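Local coordinates for protein 2,3-dihydroxy-2,3-dihydrophenylpropionate dehydrogenase (Pseudomonas sp. MC1, PDB 5XTG) that probably catalyses the NAD-dependent oxidation of naphthalene cis-dihydrodiol to 1,2-dihydroxynaphthalene, as a member of the short-chain dehydrogenase/reductase family, at residues A52-E57 / I73-V78; F101-G106 / V154-S159; E127-N132 / Y172-H177. One frame throughout, in Å; residues are numbered along the deposited sequence.

In the fold
The three contacts follow one NAD molecule across a Rossmann fold. Contact 1 pairs strands 49-54 and 72-75, the latter at one edge of the sheet within the chain, and holds the adenine. Contact 2 pairs strands 100-103 and 153-157 in the middle of the same parallel sheet, its centre about 15 Å from that of contact 1, beside the nicotinamide ribose. Contact 3 packs helix 118-148 against helix 170-190, with its centre about 12 Å from that of contact 2. Contact 1 closes before the others open, whereas contacts 2 and 3 alternate along the chain, since helix 118-148 connects the two strands of contact 2. The cofactor is thus gripped by strand ends and by helix side chains.

Contact 1 of 3, residues A52-E57 / I73-V78; sequences ALVRNE and IVVGDV. With NAD (nicotinamide-adenine-dinucleotide), chain B.
Leu-53 and Val-74 meet on one face of a parallel strand pair, within the beta-alpha-beta unit of strand 49-54, helix 57-67 and strand 72-75 in a Rossmann fold. Three backbone bonds zip the strands, the straightest from Val-54 N to Val-74 O at 2.9 Å. With its CG anti to the backbone N (chi1 174°), Leu-53 spreads its two methyls: CD1 rests on Val-74 CG1 of the strand, and CD2 reaches Val-78 CG2 in the loop beyond it at 3.7 Å, the latter two side chains crossing at about a right angle. On the other face, Val-54 CG2 sits against both Ile-73 CG2 and Val-75 CG2, beneath helix 57-67.

Past the strand ends the contact turns polar. Arg-55 and Asp-77 run side by side, with guanidinium and carboxylate planes 50° apart. Asp-77 OD2 lies over a guanidinium face, 3.3 Å from Arg-55 NH2, so the attraction is one of charges without an N-H aimed at the oxygen; Arg-79 is a second partner for that carboxylate. The bend at chi2 of Arg-55 brings its CD to 3.4 Å from NAD C6A. At the adenine, NAD N6A donates to Asp-77 OD1 at 2.9 Å, and Val-78 N donates to NAD N1A at 3.0 Å.

Contact 2 of 3, residues F101-G106 / V154-S159; sequences FIANAG and VVMTAS. With NAD (nicotinamide-adenine-dinucleotide), chain B.
Central strands 100-103 and 153-157 of the Rossmann sheet run parallel, and their C-terminal ends open onto the nicotinamide ribose of NAD; the Asn-Ala-Gly sequence after the first strand matches the NAG motif of short-chain dehydrogenases. Phe-101 O accepts from Val-155 N, Val-155 O from Ala-103 N, and Ala-103 O from Thr-157 N, the last at 2.9 Å. Side-chain packing across this ladder is light, Ala-103 CB meeting Met-156 CG at 4.1 Å, while helices 118-148 and 170-190 cover that face.

Beyond the ladder, Asn-104 and Thr-157 run alongside each other in the same direction. Thr-157 OG1 donates to Asn-104 OD1 at 2.9 Å, approaching in the carbonyl plane along a lone pair, with a C=O...donor angle of 114°. The threonine's chi1 of -60° sets OG1 beside its own backbone N and turns CG2 to the cofactor, 3.0 Å from NAD O4D. Thr-157 OG1 is also hydrogen-bonded to Tyr-250 OH. With an alanine in place of Asn-104, the OD1 acceptor would go and Thr-157 OG1 would probably lose its tie to the neighbouring strand end, keeping Tyr-250.

Asn-104 O accepts from NAD O3D at 3.1 Å, and Gly-106 CA lies 3.4 Å from the same hydroxyl, where a CB would clash. A main-chain carbonyl thus reads O3D, Tyr-172 and Lys-176 side chains hold the ribose diol, and Asn-104 OD1 ties the strand ends.

Contact 3 of 3, residues E127-N132 / Y172-H177; sequences EIFDIN and YIASKH. With NAD (nicotinamide-adenine-dinucleotide), chain B.
A chi1 of 75° places Ser-175 OG between its own backbone N and carbonyl carbon, and a chi1 of -63° swings the Asn-132 amide across to meet it. Asn-132 ND2 donates to Ser-175 OG at 3.1 Å, almost straight at 175° and with the oxygen in the amide plane. Ser-175 OG in turn donates to Tyr-172 O at 2.6 Å, a carbonyl that also accepts from Lys-176 N. The serine hydroxyl is thus gripped from both sides, while Asn-132 OD1 accepts from Ile-107 N.

Apolar groups close the rest of this interface between helices 118-148 and 170-190, whose segments run roughly parallel. Ser-175 CB lies over one face of the Phe-129 ring in a CH-pi contact, 4.1 Å from its centroid, and Ala-174 CB meets the ring edge. Ile-128 CG2 packs against Ser-175, and a neighbouring subunit's Val-133 touches Phe-129.

Toward the cofactor, Asn-132 ND2 comes near Tyr-172 CD1, the amide nearly perpendicular to the ring, which a bound biphenyl-2,3-diol also touches. Tyr-172 OH and NAD O2D share a hydrogen bond of 2.9 Å. Lys-176 NZ donates to NAD O3D at 3.1 Å and more weakly to NAD O2D. A water donates to Asn-132 O at 3.0 Å and lies doubtfully close to Lys-176 NZ. Asn-132, Ser-159, Tyr-172 and Lys-176 probably form the family's catalytic tetrad, Ser-175 being a structural partner of the asparagine; in such enzymes a water on the asparagine carbonyl probably connects the lysine to a proton relay.

Contact 1 of 3, residues A52-E57 / I73-V78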
loop_
_atom_site.group_PDB
_atom_site.type_symbol
_atom_site.label_atom_id
_atom_site.label_comp_id
_atom_site.label_asym_id
_atom_site.label_seq_id
_atom_site.Cartn_x
_atom_site.Cartn_y
_atom_site.Cartn_z
ATOM N N ALA A 52 -33.238 2.674 -5.859
ATOM C CA ALA A 52 -32.454 1.828 -6.738
ATOM C C ALA A 52 -32.437 2.425 -8.132
ATOM O O ALA A 52 -33.486 2.826 -8.638
ATOM C CB ALA A 52 -33.038 0.427 -6.795
ATOM N N LEU A 53 -31.262 2.471 -8.746
ATOM C CA LEU A 53 -31.113 2.783 -10.155
ATOM C C LEU A 53 -30.814 1.496 -10.904
ATOM O O LEU A 53 -29.853 0.798 -10.585
ATOM C CB LEU A 53 -29.998 3.789 -10.384
ATOM C CG LEU A 53 -29.668 4.069 -11.854
ATOM C CD1 LEU A 53 -30.776 4.871 -12.485
ATOM C CD2 LEU A 53 -28.360 4.809 -11.959
ATOM N N VAL A 54 -31.631 1.194 -11.898
ATOM C CA VAL A 54 -31.432 0.046 -12.763
ATOM C C VAL A 54 -31.227 0.554 -14.178
ATOM O O VAL A 54 -31.618 1.673 -14.520
ATOM C CB VAL A 54 -32.612 -0.917 -12.713
ATOM C CG1 VAL A 54 -32.753 -1.435 -11.344
ATOM C CG2 VAL A 54 -33.879 -0.185 -13.117
ATOM N N ARG A 55 -30.642 -0.314 -15.007
ATOM C CA ARG A 55 -30.203 0.053 -16.348
ATOM C C ARG A 55 -31.367 0.113 -17.350
ATOM O O ARG A 55 -31.357 0.952 -18.253
ATOM C CB ARG A 55 -29.141 -0.956 -16.820
ATOM C CG ARG A 55 -28.588 -0.735 -18.239
ATOM C CD ARG A 55 -27.582 0.415 -18.283
ATOM N NE ARG A 55 -27.308 0.982 -19.623
ATOM C CZ ARG A 55 -28.038 1.930 -20.251
ATOM N NH1 ARG A 55 -29.150 2.451 -19.710
ATOM N NH2 ARG A 55 -27.666 2.362 -21.457
ATOM N N ASN A 56 -32.364 -0.758 -17.230
ATOM C CA ASN A 56 -33.290 -0.997 -18.332
ATOM C C ASN A 56 -34.625 -1.478 -17.787
ATOM O O ASN A 56 -34.789 -1.697 -16.583
ATOM C CB ASN A 56 -32.723 -2.023 -19.337
ATOM C CG ASN A 56 -32.347 -3.330 -18.683
ATOM O OD1 ASN A 56 -33.064 -3.845 -17.828
ATOM N ND2 ASN A 56 -31.215 -3.876 -19.079
ATOM N N GLU A 57 -35.570 -1.667 -18.716
ATOM C CA GLU A 57 -36.918 -2.127 -18.396
ATOM C C GLU A 57 -36.904 -3.517 -17.793
ATOM O O GLU A 57 -37.674 -3.805 -16.876
ATOM C CB GLU A 57 -37.778 -2.142 -19.663
ATOM C CG GLU A 57 -38.276 -0.781 -20.130
ATOM C CD GLU A 57 -37.254 0.348 -19.893
ATOM O OE1 GLU A 57 -36.166 0.374 -20.551
ATOM O OE2 GLU A 57 -37.543 1.200 -19.016
ATOM N N ILE A 73 -37.732 3.337 -7.686
ATOM C CA ILE A 73 -36.937 2.797 -8.789
ATOM C C ILE A 73 -36.833 3.803 -9.928
ATOM O O ILE A 73 -37.797 4.499 -10.256
ATOM C CB ILE A 73 -37.524 1.475 -9.317
ATOM C CG1 ILE A 73 -37.650 0.471 -8.179
ATOM C CG2 ILE A 73 -36.652 0.924 -10.436
ATOM C CD1 ILE A 73 -38.323 -0.828 -8.564
ATOM N N VAL A 74 -35.669 3.823 -10.567
ATOM C CA VAL A 74 -35.352 4.747 -11.638
ATOM C C VAL A 74 -34.606 3.950 -12.681
ATOM O O VAL A 74 -33.699 3.178 -12.352
ATOM C CB VAL A 74 -34.499 5.940 -11.167
ATOM C CG1 VAL A 74 -34.032 6.764 -12.346
ATOM C CG2 VAL A 74 -35.281 6.819 -10.251
ATOM N N VAL A 75 -35.011 4.105 -13.927
ATOM C CA VAL A 75 -34.356 3.477 -15.052
ATOM C C VAL A 75 -33.584 4.558 -15.783
ATOM O O VAL A 75 -34.115 5.650 -16.019
ATOM C CB VAL A 75 -35.370 2.815 -15.986
ATOM C CG1 VAL A 75 -34.628 2.028 -17.034
ATOM C CG2 VAL A 75 -36.343 1.940 -15.171
ATOM N N GLY A 76 -32.333 4.270 -16.113
ATOM C CA GLY A 76 -31.533 5.212 -16.865
ATOM C C GLY A 76 -30.076 4.810 -16.863
ATOM O O GLY A 76 -29.683 3.796 -16.286
ATOM N N ASP A 77 -29.289 5.630 -17.546
ATOM C CA ASP A 77 -27.849 5.448 -17.638
ATOM C C ASP A 77 -27.147 6.245 -16.541
ATOM O O ASP A 77 -27.266 7.473 -16.463
ATOM C CB ASP A 77 -27.328 5.873 -19.013
ATOM C CG ASP A 77 -25.911 5.331 -19.300
ATOM O OD1 ASP A 77 -25.022 5.392 -18.418
ATOM O OD2 ASP A 77 -25.687 4.817 -20.411
ATOM N N VAL A 78 -26.368 5.556 -15.717
ATOM C CA VAL A 78 -25.637 6.266 -14.678
ATOM C C VAL A 78 -24.655 7.291 -15.274
ATOM O O VAL A 78 -24.260 8.231 -14.589
ATOM C CB VAL A 78 -24.960 5.215 -13.767
ATOM C CG1 VAL A 78 -23.688 4.689 -14.397
ATOM C CG2 VAL A 78 -24.757 5.747 -12.378
HETATM P PA NAD B . -22.921 -7.069 -12.933
HETATM O O1A NAD B . -22.533 -8.022 -14.082
HETATM O O2A NAD B . -24.113 -7.536 -12.221
HETATM O O5B NAD B . -23.126 -5.605 -13.581
HETATM C C5B NAD B . -22.995 -4.417 -12.804
HETATM C C4B NAD B . -24.345 -3.649 -12.621
HETATM O O4B NAD B . -24.148 -2.391 -12.998
HETATM C C3B NAD B . -25.524 -4.164 -13.512
HETATM O O3B NAD B . -26.743 -4.027 -12.922
HETATM C C2B NAD B . -25.439 -3.243 -14.749
HETATM O O2B NAD B . -26.728 -3.280 -15.555
HETATM C C1B NAD B . -25.194 -2.068 -14.186
HETATM N N9A NAD B . -24.691 -1.100 -15.185
HETATM C C8A NAD B . -23.699 -1.262 -16.074
HETATM N N7A NAD B . -23.616 -0.144 -16.808
HETATM C C5A NAD B . -24.582 0.706 -16.381
HETATM C C6A NAD B . -24.947 1.982 -16.781
HETATM N N6A NAD B . -24.259 2.648 -17.820
HETATM N N1A NAD B . -25.946 2.646 -16.209
HETATM C C2A NAD B . -26.618 2.050 -15.182
HETATM N N3A NAD B . -26.257 0.790 -14.775
HETATM C C4A NAD B . -25.245 0.126 -15.379
HETATM O O3 NAD B . -21.641 -7.040 -11.903
HETATM P PN NAD B . -21.536 -6.992 -10.223
HETATM O O1N NAD B . -20.660 -8.124 -9.781
HETATM O O2N NAD B . -22.800 -7.016 -9.392
HETATM O O5D NAD B . -20.646 -5.584 -9.970
HETATM C C5D NAD B . -21.026 -4.424 -9.276
HETATM C C4D NAD B . -19.638 -3.735 -8.970
HETATM O O4D NAD B . -18.828 -4.632 -8.424
HETATM C C3D NAD B . -18.897 -3.210 -10.248
HETATM O O3D NAD B . -18.416 -1.943 -10.069
HETATM C C2D NAD B . -17.706 -4.184 -10.435
HETATM O O2D NAD B . -16.650 -3.432 -11.147
HETATM C C1D NAD B . -17.375 -4.574 -9.192
HETATM N N1N NAD B . -16.581 -5.842 -9.115
HETATM C C2N NAD B . -17.124 -7.117 -9.137
HETATM C C3N NAD B . -16.284 -8.257 -9.084
HETATM C C7N NAD B . -16.870 -9.681 -9.131
HETATM O O7N NAD B . -16.121 -10.660 -9.250
HETATM N N7N NAD B . -18.362 -9.826 -9.061
HETATM C C4N NAD B . -14.946 -8.129 -9.015
HETATM C C5N NAD B . -14.399 -6.884 -8.986
HETATM C C6N NAD B . -15.231 -5.756 -9.025
#

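Contact 2 of 3, residues F101-G106 / V154-S159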
loop_
_atom_site.group_PDB
_atom_site.type_symbol
_atom_site.label_atom_id
_atom_site.label_comp_id
_atom_site.label_asym_id
_atom_site.label_seq_id
_atom_site.Cartn_x
_atom_site.Cartn_y
_atom_site.Cartn_z
ATOM N N PHE A 101 -25.283 6.803 0.156
ATOM C CA PHE A 101 -25.271 6.561 -1.283
ATOM C C PHE A 101 -24.290 5.435 -1.590
ATOM O O PHE A 101 -23.141 5.474 -1.149
ATOM C CB PHE A 101 -24.901 7.823 -2.066
ATOM C CG PHE A 101 -24.933 7.623 -3.580
ATOM C CD1 PHE A 101 -26.120 7.441 -4.229
ATOM C CD2 PHE A 101 -23.768 7.613 -4.329
ATOM C CE1 PHE A 101 -26.159 7.264 -5.602
ATOM C CE2 PHE A 101 -23.783 7.408 -5.667
ATOM C CZ PHE A 101 -24.990 7.242 -6.329
ATOM N N ILE A 102 -24.740 4.437 -2.338
ATOM C CA ILE A 102 -23.908 3.312 -2.684
ATOM C C ILE A 102 -23.708 3.345 -4.183
ATOM O O ILE A 102 -24.601 2.972 -4.950
ATOM C CB ILE A 102 -24.519 1.991 -2.237
ATOM C CG1 ILE A 102 -24.709 2.019 -0.717
ATOM C CG2 ILE A 102 -23.588 0.871 -2.671
ATOM C CD1 ILE A 102 -24.927 0.705 -0.126
ATOM N N ALA A 103 -22.520 3.767 -4.588
ATOM C CA ALA A 103 -22.147 3.821 -5.995
ATOM C C ALA A 103 -21.564 2.467 -6.359
ATOM O O ALA A 103 -20.502 2.077 -5.862
ATOM C CB ALA A 103 -21.153 4.947 -6.233
ATOM N N ASN A 104 -22.281 1.723 -7.160
ATOM C CA ASN A 104 -21.908 0.342 -7.409
ATOM C C ASN A 104 -21.919 -0.046 -8.874
ATOM O O ASN A 104 -21.259 -1.020 -9.228
ATOM C CB ASN A 104 -22.843 -0.583 -6.634
ATOM C CG ASN A 104 -22.796 -2.015 -7.139
ATOM O OD1 ASN A 104 -21.830 -2.761 -6.867
ATOM N ND2 ASN A 104 -23.843 -2.416 -7.882
ATOM N N ALA A 105 -22.628 0.674 -9.740
ATOM C CA ALA A 105 -22.630 0.319 -11.150
ATOM C C ALA A 105 -21.203 0.250 -11.672
ATOM O O ALA A 105 -20.369 1.085 -11.333
ATOM C CB ALA A 105 -23.448 1.338 -11.953
ATOM N N GLY A 106 -20.922 -0.759 -12.490
ATOM C CA GLY A 106 -19.592 -0.881 -13.059
ATOM C C GLY A 106 -19.565 -1.865 -14.207
ATOM O O GLY A 106 -20.496 -2.647 -14.413
ATOM N N VAL A 154 -21.056 7.577 2.017
ATOM C CA VAL A 154 -20.893 7.011 0.693
ATOM C C VAL A 154 -20.165 5.699 0.843
ATOM O O VAL A 154 -19.134 5.629 1.516
ATOM C CB VAL A 154 -20.053 7.918 -0.210
ATOM C CG1 VAL A 154 -19.805 7.234 -1.532
ATOM C CG2 VAL A 154 -20.744 9.225 -0.406
ATOM N N VAL A 155 -20.640 4.692 0.143
ATOM C CA VAL A 155 -19.872 3.482 -0.072
ATOM C C VAL A 155 -19.711 3.287 -1.577
ATOM O O VAL A 155 -20.681 3.363 -2.332
ATOM C CB VAL A 155 -20.541 2.271 0.562
ATOM C CG1 VAL A 155 -19.619 1.116 0.440
ATOM C CG2 VAL A 155 -20.870 2.578 1.983
ATOM N N MET A 156 -18.489 3.048 -1.998
ATOM C CA MET A 156 -18.167 2.791 -3.378
ATOM C C MET A 156 -17.760 1.338 -3.543
ATOM O O MET A 156 -17.055 0.778 -2.692
ATOM C CB MET A 156 -17.042 3.720 -3.826
ATOM C CG MET A 156 -17.542 5.098 -4.254
ATOM S SD MET A 156 -16.192 6.178 -4.686
ATOM C CE MET A 156 -15.869 6.849 -3.052
ATOM N N THR A 157 -18.207 0.729 -4.628
ATOM C CA THR A 157 -17.700 -0.576 -5.008
ATOM C C THR A 157 -16.422 -0.394 -5.805
ATOM O O THR A 157 -16.427 0.154 -6.912
ATOM C CB THR A 157 -18.713 -1.378 -5.811
ATOM O OG1 THR A 157 -19.895 -1.583 -5.028
ATOM C CG2 THR A 157 -18.115 -2.728 -6.171
ATOM N N ALA A 158 -15.323 -0.882 -5.254
ATOM C CA ALA A 158 -14.047 -0.907 -5.919
ATOM C C ALA A 158 -13.858 -2.323 -6.515
ATOM O O ALA A 158 -14.751 -2.762 -7.237
ATOM C CB ALA A 158 -12.940 -0.476 -4.983
ATOM N N SER A 159 -12.787 -3.027 -6.206
ATOM C CA SER A 159 -12.455 -4.295 -6.840
ATOM C C SER A 159 -11.129 -4.813 -6.287
ATOM O O SER A 159 -10.276 -4.015 -5.885
ATOM C CB SER A 159 -12.311 -4.124 -8.351
ATOM O OG SER A 159 -11.852 -5.326 -8.935
HETATM P PA NAD B . -22.921 -7.069 -12.933
HETATM O O1A NAD B . -22.533 -8.022 -14.082
HETATM O O2A NAD B . -24.113 -7.536 -12.221
HETATM O O5B NAD B . -23.126 -5.605 -13.581
HETATM C C5B NAD B . -22.995 -4.417 -12.804
HETATM C C4B NAD B . -24.345 -3.649 -12.621
HETATM O O4B NAD B . -24.148 -2.391 -12.998
HETATM C C3B NAD B . -25.524 -4.164 -13.512
HETATM O O3B NAD B . -26.743 -4.027 -12.922
HETATM C C2B NAD B . -25.439 -3.243 -14.749
HETATM O O2B NAD B . -26.728 -3.280 -15.555
HETATM C C1B NAD B . -25.194 -2.068 -14.186
HETATM N N9A NAD B . -24.691 -1.100 -15.185
HETATM C C8A NAD B . -23.699 -1.262 -16.074
HETATM N N7A NAD B . -23.616 -0.144 -16.808
HETATM C C5A NAD B . -24.582 0.706 -16.381
HETATM C C6A NAD B . -24.947 1.982 -16.781
HETATM N N6A NAD B . -24.259 2.648 -17.820
HETATM N N1A NAD B . -25.946 2.646 -16.209
HETATM C C2A NAD B . -26.618 2.050 -15.182
HETATM N N3A NAD B . -26.257 0.790 -14.775
HETATM C C4A NAD B . -25.245 0.126 -15.379
HETATM O O3 NAD B . -21.641 -7.040 -11.903
HETATM P PN NAD B . -21.536 -6.992 -10.223
HETATM O O1N NAD B . -20.660 -8.124 -9.781
HETATM O O2N NAD B . -22.800 -7.016 -9.392
HETATM O O5D NAD B . -20.646 -5.584 -9.970
HETATM C C5D NAD B . -21.026 -4.424 -9.276
HETATM C C4D NAD B . -19.638 -3.735 -8.970
HETATM O O4D NAD B . -18.828 -4.632 -8.424
HETATM C C3D NAD B . -18.897 -3.210 -10.248
HETATM O O3D NAD B . -18.416 -1.943 -10.069
HETATM C C2D NAD B . -17.706 -4.184 -10.435
HETATM O O2D NAD B . -16.650 -3.432 -11.147
HETATM C C1D NAD B . -17.375 -4.574 -9.192
HETATM N N1N NAD B . -16.581 -5.842 -9.115
HETATM C C2N NAD B . -17.124 -7.117 -9.137
HETATM C C3N NAD B . -16.284 -8.257 -9.084
HETATM C C7N NAD B . -16.870 -9.681 -9.131
HETATM O O7N NAD B . -16.121 -10.660 -9.250
HETATM N N7N NAD B . -18.362 -9.826 -9.061
HETATM C C4N NAD B . -14.946 -8.129 -9.015
HETATM C C5N NAD B . -14.399 -6.884 -8.986
HETATM C C6N NAD B . -15.231 -5.756 -9.025
#

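Contact 3 of 3, residues E127-N132 / Y172-H177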
loop_
_atom_site.group_PDB
_atom_site.type_symbol
_atom_site.label_atom_id
_atom_site.label_comp_id
_atom_site.label_asym_id
_atom_site.label_seq_id
_atom_site.Cartn_x
_atom_site.Cartn_y
_atom_site.Cartn_z
ATOM N N GLU A 127 -15.593 4.068 -22.090
ATOM C CA GLU A 127 -16.739 3.450 -21.443
ATOM C C GLU A 127 -16.388 3.002 -20.027
ATOM O O GLU A 127 -17.175 3.189 -19.087
ATOM C CB GLU A 127 -17.199 2.262 -22.295
ATOM C CG GLU A 127 -18.635 1.871 -22.132
ATOM C CD GLU A 127 -19.012 0.630 -22.958
ATOM O OE1 GLU A 127 -18.146 -0.253 -23.178
ATOM O OE2 GLU A 127 -20.184 0.539 -23.389
ATOM N N ILE A 128 -15.217 2.389 -19.854
ATOM C CA ILE A 128 -14.843 1.899 -18.535
ATOM C C ILE A 128 -14.715 3.059 -17.572
ATOM O O ILE A 128 -15.134 2.979 -16.408
ATOM C CB ILE A 128 -13.529 1.104 -18.589
ATOM C CG1 ILE A 128 -13.765 -0.271 -19.198
ATOM C CG2 ILE A 128 -12.988 0.900 -17.185
ATOM C CD1 ILE A 128 -12.725 -0.643 -20.225
ATOM N N PHE A 129 -14.084 4.131 -18.022
ATOM C CA PHE A 129 -13.803 5.242 -17.125
ATOM C C PHE A 129 -15.020 6.110 -16.913
ATOM O O PHE A 129 -15.172 6.669 -15.825
ATOM C CB PHE A 129 -12.628 6.058 -17.651
ATOM C CG PHE A 129 -11.296 5.574 -17.132
ATOM C CD1 PHE A 129 -10.684 4.469 -17.689
ATOM C CD2 PHE A 129 -10.691 6.193 -16.052
ATOM C CE1 PHE A 129 -9.479 4.000 -17.197
ATOM C CE2 PHE A 129 -9.475 5.725 -15.548
ATOM C CZ PHE A 129 -8.875 4.630 -16.124
ATOM N N ASP A 130 -15.906 6.217 -17.917
ATOM C CA ASP A 130 -17.168 6.934 -17.723
ATOM C C ASP A 130 -18.072 6.222 -16.717
ATOM O O ASP A 130 -18.723 6.880 -15.902
ATOM C CB ASP A 130 -17.920 7.113 -19.049
ATOM C CG ASP A 130 -17.459 8.352 -19.846
ATOM O OD1 ASP A 130 -16.696 9.187 -19.292
ATOM O OD2 ASP A 130 -17.888 8.489 -21.030
ATOM N N ILE A 131 -18.114 4.888 -16.735
ATOM C CA ILE A 131 -18.996 4.158 -15.814
ATOM C C ILE A 131 -18.328 3.933 -14.454
ATOM O O ILE A 131 -18.933 4.192 -13.405
ATOM C CB ILE A 131 -19.428 2.823 -16.448
ATOM C CG1 ILE A 131 -20.416 3.051 -17.606
ATOM C CG2 ILE A 131 -20.147 1.950 -15.437
ATOM C CD1 ILE A 131 -20.579 1.821 -18.511
ATOM N N ASN A 132 -17.097 3.405 -14.445
ATOM C CA ASN A 132 -16.442 3.012 -13.200
ATOM C C ASN A 132 -15.872 4.169 -12.391
ATOM O O ASN A 132 -15.455 3.945 -11.251
ATOM C CB ASN A 132 -15.275 2.076 -13.480
ATOM C CG ASN A 132 -15.700 0.808 -14.099
ATOM O OD1 ASN A 132 -16.893 0.578 -14.324
ATOM N ND2 ASN A 132 -14.730 -0.023 -14.426
ATOM N N TYR A 172 -9.261 -1.717 -16.895
ATOM C CA TYR A 172 -10.090 -2.010 -15.726
ATOM C C TYR A 172 -9.337 -1.708 -14.443
ATOM O O TYR A 172 -9.855 -1.034 -13.545
ATOM C CB TYR A 172 -10.543 -3.468 -15.744
ATOM C CG TYR A 172 -11.481 -3.807 -14.623
ATOM C CD1 TYR A 172 -12.806 -3.349 -14.639
ATOM C CD2 TYR A 172 -11.052 -4.571 -13.542
ATOM C CE1 TYR A 172 -13.680 -3.647 -13.607
ATOM C CE2 TYR A 172 -11.921 -4.884 -12.496
ATOM C CZ TYR A 172 -13.234 -4.406 -12.538
ATOM O OH TYR A 172 -14.101 -4.698 -11.514
ATOM N N ILE A 173 -8.098 -2.206 -14.354
ATOM C CA ILE A 173 -7.269 -2.034 -13.176
ATOM C C ILE A 173 -7.016 -0.556 -12.907
ATOM O O ILE A 173 -7.091 -0.080 -11.769
ATOM C CB ILE A 173 -5.961 -2.814 -13.374
ATOM C CG1 ILE A 173 -6.254 -4.323 -13.316
ATOM C CG2 ILE A 173 -4.970 -2.420 -12.323
ATOM C CD1 ILE A 173 -5.117 -5.260 -13.748
ATOM N N ALA A 174 -6.698 0.191 -13.945
ATOM C CA ALA A 174 -6.506 1.620 -13.751
ATOM C C ALA A 174 -7.772 2.265 -13.228
ATOM O O ALA A 174 -7.720 3.113 -12.325
ATOM C CB ALA A 174 -6.082 2.286 -15.056
ATOM N N SER A 175 -8.923 1.884 -13.784
ATOM C CA SER A 175 -10.177 2.504 -13.361
ATOM C C SER A 175 -10.444 2.201 -11.903
ATOM O O SER A 175 -10.911 3.063 -11.152
ATOM C CB SER A 175 -11.343 2.035 -14.245
ATOM O OG SER A 175 -11.773 0.709 -13.973
ATOM N N LYS A 176 -10.077 1.012 -11.461
ATOM C CA LYS A 176 -10.355 0.656 -10.075
ATOM C C LYS A 176 -9.324 1.232 -9.122
ATOM O O LYS A 176 -9.680 1.656 -8.015
ATOM C CB LYS A 176 -10.448 -0.851 -9.983
ATOM C CG LYS A 176 -11.707 -1.400 -10.656
ATOM C CD LYS A 176 -12.917 -0.944 -9.879
ATOM C CE LYS A 176 -14.173 -1.596 -10.393
ATOM N NZ LYS A 176 -15.420 -1.046 -9.724
ATOM N N HIS A 177 -8.072 1.338 -9.543
ATOM C CA HIS A 177 -7.130 2.126 -8.756
ATOM C C HIS A 177 -7.631 3.554 -8.589
ATOM O O HIS A 177 -7.477 4.167 -7.522
ATOM C CB HIS A 177 -5.762 2.111 -9.410
ATOM C CG HIS A 177 -4.914 0.953 -9.015
ATOM N ND1 HIS A 177 -5.224 -0.343 -9.356
ATOM C CD2 HIS A 177 -3.783 0.888 -8.263
ATOM C CE1 HIS A 177 -4.300 -1.160 -8.865
ATOM N NE2 HIS A 177 -3.424 -0.441 -8.186
HETATM P PA NAD B . -22.921 -7.069 -12.933
HETATM O O1A NAD B . -22.533 -8.022 -14.082
HETATM O O2A NAD B . -24.113 -7.536 -12.221
HETATM O O5B NAD B . -23.126 -5.605 -13.581
HETATM C C5B NAD B . -22.995 -4.417 -12.804
HETATM C C4B NAD B . -24.345 -3.649 -12.621
HETATM O O4B NAD B . -24.148 -2.391 -12.998
HETATM C C3B NAD B . -25.524 -4.164 -13.512
HETATM O O3B NAD B . -26.743 -4.027 -12.922
HETATM C C2B NAD B . -25.439 -3.243 -14.749
HETATM O O2B NAD B . -26.728 -3.280 -15.555
HETATM C C1B NAD B . -25.194 -2.068 -14.186
HETATM N N9A NAD B . -24.691 -1.100 -15.185
HETATM C C8A NAD B . -23.699 -1.262 -16.074
HETATM N N7A NAD B . -23.616 -0.144 -16.808
HETATM C C5A NAD B . -24.582 0.706 -16.381
HETATM C C6A NAD B . -24.947 1.982 -16.781
HETATM N N6A NAD B . -24.259 2.648 -17.820
HETATM N N1A NAD B . -25.946 2.646 -16.209
HETATM C C2A NAD B . -26.618 2.050 -15.182
HETATM N N3A NAD B . -26.257 0.790 -14.775
HETATM C C4A NAD B . -25.245 0.126 -15.379
HETATM O O3 NAD B . -21.641 -7.040 -11.903
HETATM P PN NAD B . -21.536 -6.992 -10.223
HETATM O O1N NAD B . -20.660 -8.124 -9.781
HETATM O O2N NAD B . -22.800 -7.016 -9.392
HETATM O O5D NAD B . -20.646 -5.584 -9.970
HETATM C C5D NAD B . -21.026 -4.424 -9.276
HETATM C C4D NAD B . -19.638 -3.735 -8.970
HETATM O O4D NAD B . -18.828 -4.632 -8.424
HETATM C C3D NAD B . -18.897 -3.210 -10.248
HETATM O O3D NAD B . -18.416 -1.943 -10.069
HETATM C C2D NAD B . -17.706 -4.184 -10.435
HETATM O O2D NAD B . -16.650 -3.432 -11.147
HETATM C C1D NAD B . -17.375 -4.574 -9.192
HETATM N N1N NAD B . -16.581 -5.842 -9.115
HETATM C C2N NAD B . -17.124 -7.117 -9.137
HETATM C C3N NAD B . -16.284 -8.257 -9.084
HETATM C C7N NAD B . -16.870 -9.681 -9.131
HETATM O O7N NAD B . -16.121 -10.660 -9.250
HETATM N N7N NAD B . -18.362 -9.826 -9.061
HETATM C C4N NAD B . -14.946 -8.129 -9.015
HETATM C C5N NAD B . -14.399 -6.884 -8.986
HETATM C C6N NAD B . -15.231 -5.756 -9.025
HETATM O O HOH W 1 -16.319 1.195 -10.415
#